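Local coordinates for probable outer membrane protein (Pseudomonas aeruginosa, PDB 3DWO), which probably carries long-chain fatty acids or other hydrophobic compounds across the outer membrane as a beta-barrel channel of the FadL family, at residues N129-V137 and T413-L424. Sequence-based numbering, arbitrary orientation.
Sequences NWKGRDFAV and TVNQDRLGGGRL. With C8E ((hydroxyethyloxy)tri(ethyloxy)octane), chain C.
Phe-135 inserts its ring between Asn-415 and Leu-424, joining two parts of the FadL-type beta barrel: the loop between strands 110-125 and 138-153, and the loop after strand 395-411 with the start of strand 423-441. The tight part is the ring, packed on both faces. On one face the Asn-415 amide is stacked 13° from the ring plane, its CG 3.3 Å from Phe-135 CE2. Over the opposite face Leu-424 makes a CH-pi contact, with CG 3.8 Å from the ring centroid, close to the normal. Phe-135 CG lies anti to its own carbonyl carbon (chi1 -64°), which sends the ring into this slot, where its CZ reaches Gly-422 O edge-on at 3.4 Å. Thr-413 CG2 adds an oblique contact, 3.5 Å from Phe-135 CD2. On the solvent side the exposed side chains of Val-414 and Arg-423 leave the backbone away from loop 129-137, although Arg-423 CA still touches the ring. At the far end of its loop Arg-418 O meets a bound C8E detergent, 3.6 Å from its C4. Asp-134 directs its carboxylate to Asn-176, while its carbonyl also accepts from Gln-175. The same carbonyl helps hold the stacked amide: Asn-415 ND2 donates to Asp-134 O at 3.0 Å, from 67° above the carbonyl plane, off the lone pairs.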
loop_
_atom_site.group_PDB
_atom_site.type_symbol
_atom_site.label_atom_id
_atom_site.label_comp_id
_atom_site.label_asym_id
_atom_site.label_seq_id
_atom_site.Cartn_x
_atom_site.Cartn_y
_atom_site.Cartn_z
ATOM N N ASN A 129 -22.271 -6.853 6.947
ATOM C CA ASN A 129 -22.797 -7.526 8.116
ATOM C C ASN A 129 -21.986 -8.744 8.542
ATOM O O ASN A 129 -22.492 -9.593 9.277
ATOM C CB ASN A 129 -24.254 -7.924 7.879
ATOM C CG ASN A 129 -25.098 -7.771 9.124
ATOM O OD1 ASN A 129 -25.181 -6.676 9.701
ATOM N ND2 ASN A 129 -25.720 -8.863 9.563
ATOM N N TRP A 130 -20.728 -8.820 8.108
ATOM C CA TRP A 130 -19.894 -9.961 8.468
ATOM C C TRP A 130 -19.504 -9.949 9.949
ATOM O O TRP A 130 -19.589 -8.924 10.620
ATOM C CB TRP A 130 -18.645 -10.043 7.563
ATOM C CG TRP A 130 -17.478 -9.166 7.935
ATOM C CD1 TRP A 130 -17.455 -7.796 8.005
ATOM C CD2 TRP A 130 -16.142 -9.602 8.218
ATOM N NE1 TRP A 130 -16.189 -7.359 8.308
ATOM C CE2 TRP A 130 -15.363 -8.445 8.444
ATOM C CE3 TRP A 130 -15.527 -10.859 8.301
ATOM C CZ2 TRP A 130 -13.996 -8.507 8.749
ATOM C CZ3 TRP A 130 -14.168 -10.921 8.604
ATOM C CH2 TRP A 130 -13.418 -9.749 8.825
ATOM N N LYS A 131 -19.082 -11.107 10.444
ATOM C CA LYS A 131 -18.723 -11.287 11.845
ATOM C C LYS A 131 -17.607 -10.381 12.354
ATOM O O LYS A 131 -17.479 -10.171 13.558
ATOM C CB LYS A 131 -18.342 -12.743 12.097
ATOM C CG LYS A 131 -17.031 -13.171 11.441
ATOM C CD LYS A 131 -16.742 -14.655 11.713
ATOM C CE LYS A 131 -17.734 -15.563 10.993
ATOM N NZ LYS A 131 -17.485 -17.005 11.273
ATOM N N GLY A 132 -16.789 -9.869 11.445
ATOM C CA GLY A 132 -15.713 -8.982 11.849
ATOM C C GLY A 132 -16.019 -7.517 11.579
ATOM O O GLY A 132 -15.104 -6.695 11.553
ATOM N N ARG A 133 -17.294 -7.175 11.398
ATOM C CA ARG A 133 -17.674 -5.790 11.098
ATOM C C ARG A 133 -17.263 -4.755 12.149
ATOM O O ARG A 133 -17.122 -3.568 11.824
ATOM C CB ARG A 133 -19.187 -5.689 10.827
ATOM C CG ARG A 133 -20.091 -6.067 11.995
ATOM C CD ARG A 133 -21.559 -6.005 11.583
ATOM N NE ARG A 133 -22.472 -6.397 12.658
ATOM C CZ ARG A 133 -22.615 -7.643 13.102
ATOM N NH1 ARG A 133 -21.907 -8.629 12.564
ATOM N NH2 ARG A 133 -23.462 -7.901 14.091
ATOM N N ASP A 134 -17.072 -5.179 13.398
ATOM C CA ASP A 134 -16.657 -4.237 14.444
ATOM C C ASP A 134 -15.189 -3.840 14.266
ATOM O O ASP A 134 -14.706 -2.929 14.930
ATOM C CB ASP A 134 -16.816 -4.833 15.852
ATOM C CG ASP A 134 -18.276 -4.971 16.291
ATOM O OD1 ASP A 134 -19.185 -4.445 15.611
ATOM O OD2 ASP A 134 -18.508 -5.616 17.343
ATOM N N PHE A 135 -14.484 -4.532 13.380
ATOM C CA PHE A 135 -13.072 -4.251 13.136
ATOM C C PHE A 135 -12.824 -3.612 11.785
ATOM O O PHE A 135 -11.894 -2.815 11.635
ATOM C CB PHE A 135 -12.239 -5.535 13.224
ATOM C CG PHE A 135 -12.237 -6.163 14.589
ATOM C CD1 PHE A 135 -13.295 -6.959 15.005
ATOM C CD2 PHE A 135 -11.182 -5.935 15.466
ATOM C CE1 PHE A 135 -13.305 -7.525 16.284
ATOM C CE2 PHE A 135 -11.180 -6.492 16.744
ATOM C CZ PHE A 135 -12.247 -7.289 17.151
ATOM N N ALA A 136 -13.644 -3.965 10.799
ATOM C CA ALA A 136 -13.480 -3.405 9.471
ATOM C C ALA A 136 -14.571 -3.807 8.501
ATOM O O ALA A 136 -15.124 -4.912 8.571
ATOM C CB ALA A 136 -12.132 -3.817 8.896
ATOM N N VAL A 137 -14.885 -2.883 7.604
ATOM C CA VAL A 137 -15.850 -3.132 6.551
ATOM C C VAL A 137 -15.070 -2.785 5.285
ATOM O O VAL A 137 -14.575 -3.675 4.596
ATOM C CB VAL A 137 -17.110 -2.246 6.684
ATOM C CG1 VAL A 137 -18.055 -2.502 5.506
ATOM C CG2 VAL A 137 -17.833 -2.567 7.991
ATOM N N THR A 413 -6.906 -10.137 16.405
ATOM C CA THR A 413 -7.302 -8.775 16.728
ATOM C C THR A 413 -8.231 -8.600 17.928
ATOM O O THR A 413 -9.244 -9.281 18.056
ATOM C CB THR A 413 -7.973 -8.117 15.510
ATOM O OG1 THR A 413 -7.380 -8.631 14.311
ATOM C CG2 THR A 413 -7.777 -6.604 15.548
ATOM N N VAL A 414 -7.863 -7.672 18.803
ATOM C CA VAL A 414 -8.653 -7.355 19.980
ATOM C C VAL A 414 -8.983 -5.862 19.881
ATOM O O VAL A 414 -8.101 -5.052 19.607
ATOM C CB VAL A 414 -7.849 -7.632 21.281
ATOM C CG1 VAL A 414 -8.603 -7.119 22.495
ATOM C CG2 VAL A 414 -7.596 -9.134 21.429
ATOM N N ASN A 415 -10.250 -5.503 20.071
ATOM C CA ASN A 415 -10.648 -4.096 20.014
ATOM C C ASN A 415 -10.550 -3.450 21.396
ATOM O O ASN A 415 -10.939 -4.050 22.391
ATOM C CB ASN A 415 -12.093 -3.944 19.512
ATOM C CG ASN A 415 -12.173 -3.632 18.023
ATOM O OD1 ASN A 415 -11.211 -3.128 17.432
ATOM N ND2 ASN A 415 -13.333 -3.911 17.412
ATOM N N GLN A 416 -10.038 -2.225 21.447
ATOM C CA GLN A 416 -9.930 -1.503 22.704
ATOM C C GLN A 416 -11.343 -1.216 23.237
ATOM O O GLN A 416 -12.334 -1.409 22.524
ATOM C CB GLN A 416 -9.174 -0.193 22.482
ATOM C CG GLN A 416 -9.774 0.670 21.378
ATOM C CD GLN A 416 -8.981 1.932 21.156
ATOM O OE1 GLN A 416 -9.068 2.888 21.941
ATOM N NE2 GLN A 416 -8.177 1.940 20.098
ATOM N N ASP A 417 -11.432 -0.743 24.477
ATOM C CA ASP A 417 -12.725 -0.457 25.099
ATOM C C ASP A 417 -13.708 0.374 24.259
ATOM O O ASP A 417 -14.828 -0.067 24.008
ATOM C CB ASP A 417 -12.531 0.243 26.448
ATOM C CG ASP A 417 -11.791 -0.622 27.465
ATOM O OD1 ASP A 417 -11.872 -1.866 27.373
ATOM O OD2 ASP A 417 -11.143 -0.054 28.374
ATOM N N ARG A 418 -13.305 1.567 23.824
ATOM C CA ARG A 418 -14.221 2.410 23.061
ATOM C C ARG A 418 -14.656 1.849 21.708
ATOM O O ARG A 418 -15.586 2.368 21.091
ATOM C CB ARG A 418 -13.658 3.832 22.902
ATOM C CG ARG A 418 -12.452 3.991 22.003
ATOM C CD ARG A 418 -12.034 5.465 21.959
ATOM N NE ARG A 418 -11.595 5.950 23.266
ATOM C CZ ARG A 418 -11.337 7.226 23.550
ATOM N NH1 ARG A 418 -11.471 8.167 22.624
ATOM N NH2 ARG A 418 -10.950 7.567 24.769
ATOM N N LEU A 419 -14.001 0.783 21.254
ATOM C CA LEU A 419 -14.374 0.158 19.984
ATOM C C LEU A 419 -15.215 -1.107 20.171
ATOM O O LEU A 419 -15.424 -1.873 19.228
ATOM C CB LEU A 419 -13.133 -0.163 19.148
ATOM C CG LEU A 419 -12.421 1.051 18.541
ATOM C CD1 LEU A 419 -11.263 0.572 17.680
ATOM C CD2 LEU A 419 -13.410 1.881 17.697
ATOM N N GLY A 420 -15.693 -1.330 21.390
ATOM C CA GLY A 420 -16.530 -2.490 21.644
ATOM C C GLY A 420 -15.943 -3.686 22.377
ATOM O O GLY A 420 -16.692 -4.575 22.783
ATOM N N GLY A 421 -14.620 -3.733 22.527
ATOM C CA GLY A 421 -13.983 -4.835 23.241
ATOM C C GLY A 421 -14.062 -6.230 22.633
ATOM O O GLY A 421 -13.793 -7.221 23.319
ATOM N N GLY A 422 -14.416 -6.334 21.354
ATOM C CA GLY A 422 -14.503 -7.648 20.730
ATOM C C GLY A 422 -13.150 -8.192 20.299
ATOM O O GLY A 422 -12.121 -7.553 20.510
ATOM N N ARG A 423 -13.132 -9.380 19.706
ATOM C CA ARG A 423 -11.872 -9.952 19.252
ATOM C C ARG A 423 -12.063 -10.973 18.143
ATOM O O ARG A 423 -13.112 -11.611 18.036
ATOM C CB ARG A 423 -11.123 -10.613 20.414
ATOM C CG ARG A 423 -11.667 -11.955 20.846
ATOM C CD ARG A 423 -10.814 -12.535 21.981
ATOM N NE ARG A 423 -11.416 -13.727 22.567
ATOM C CZ ARG A 423 -11.342 -14.947 22.043
ATOM N NH1 ARG A 423 -10.678 -15.150 20.916
ATOM N NH2 ARG A 423 -11.949 -15.963 22.643
ATOM N N LEU A 424 -11.033 -11.128 17.322
ATOM C CA LEU A 424 -11.073 -12.084 16.225
ATOM C C LEU A 424 -10.162 -13.269 16.537
ATOM O O LEU A 424 -9.207 -13.152 17.304
ATOM C CB LEU A 424 -10.596 -11.420 14.929
ATOM C CG LEU A 424 -11.313 -10.145 14.465
ATOM C CD1 LEU A 424 -10.612 -9.581 13.245
ATOM C CD2 LEU A 424 -12.772 -10.458 14.152
HETATM C C1 C8E C . -14.600 5.750 17.092
HETATM C C2 C8E C . -14.816 5.811 18.527
HETATM C C3 C8E C . -16.199 5.599 18.930
HETATM C C4 C8E C . -16.269 5.839 20.362
HETATM C C5 C8E C . -17.605 5.417 20.836
HETATM C C6 C8E C . -17.677 5.524 22.271
HETATM C C7 C8E C . -19.103 5.323 22.475
HETATM C C8 C8E C . -19.371 5.473 23.910
HETATM O O9 C8E C . -20.594 5.303 24.599
HETATM C C10 C8E C . -21.707 6.106 24.265
HETATM C C11 C8E C . -22.783 5.676 25.204
HETATM O O12 C8E C . -23.884 5.068 24.518
HETATM C C13 C8E C . -24.843 4.437 25.404
HETATM C C14 C8E C . -26.170 3.737 24.989
HETATM O O15 C8E C . -26.721 3.352 23.690
HETATM C C16 C8E C . -27.517 4.418 23.144
HETATM C C17 C8E C . -29.007 4.383 23.525
HETATM O O18 C8E C . -29.824 5.570 23.613
HETATM C C19 C8E C . -29.821 6.153 24.943
HETATM C C20 C8E C . -30.263 7.630 25.250
HETATM O O21 C8E C . -29.816 8.232 26.470
#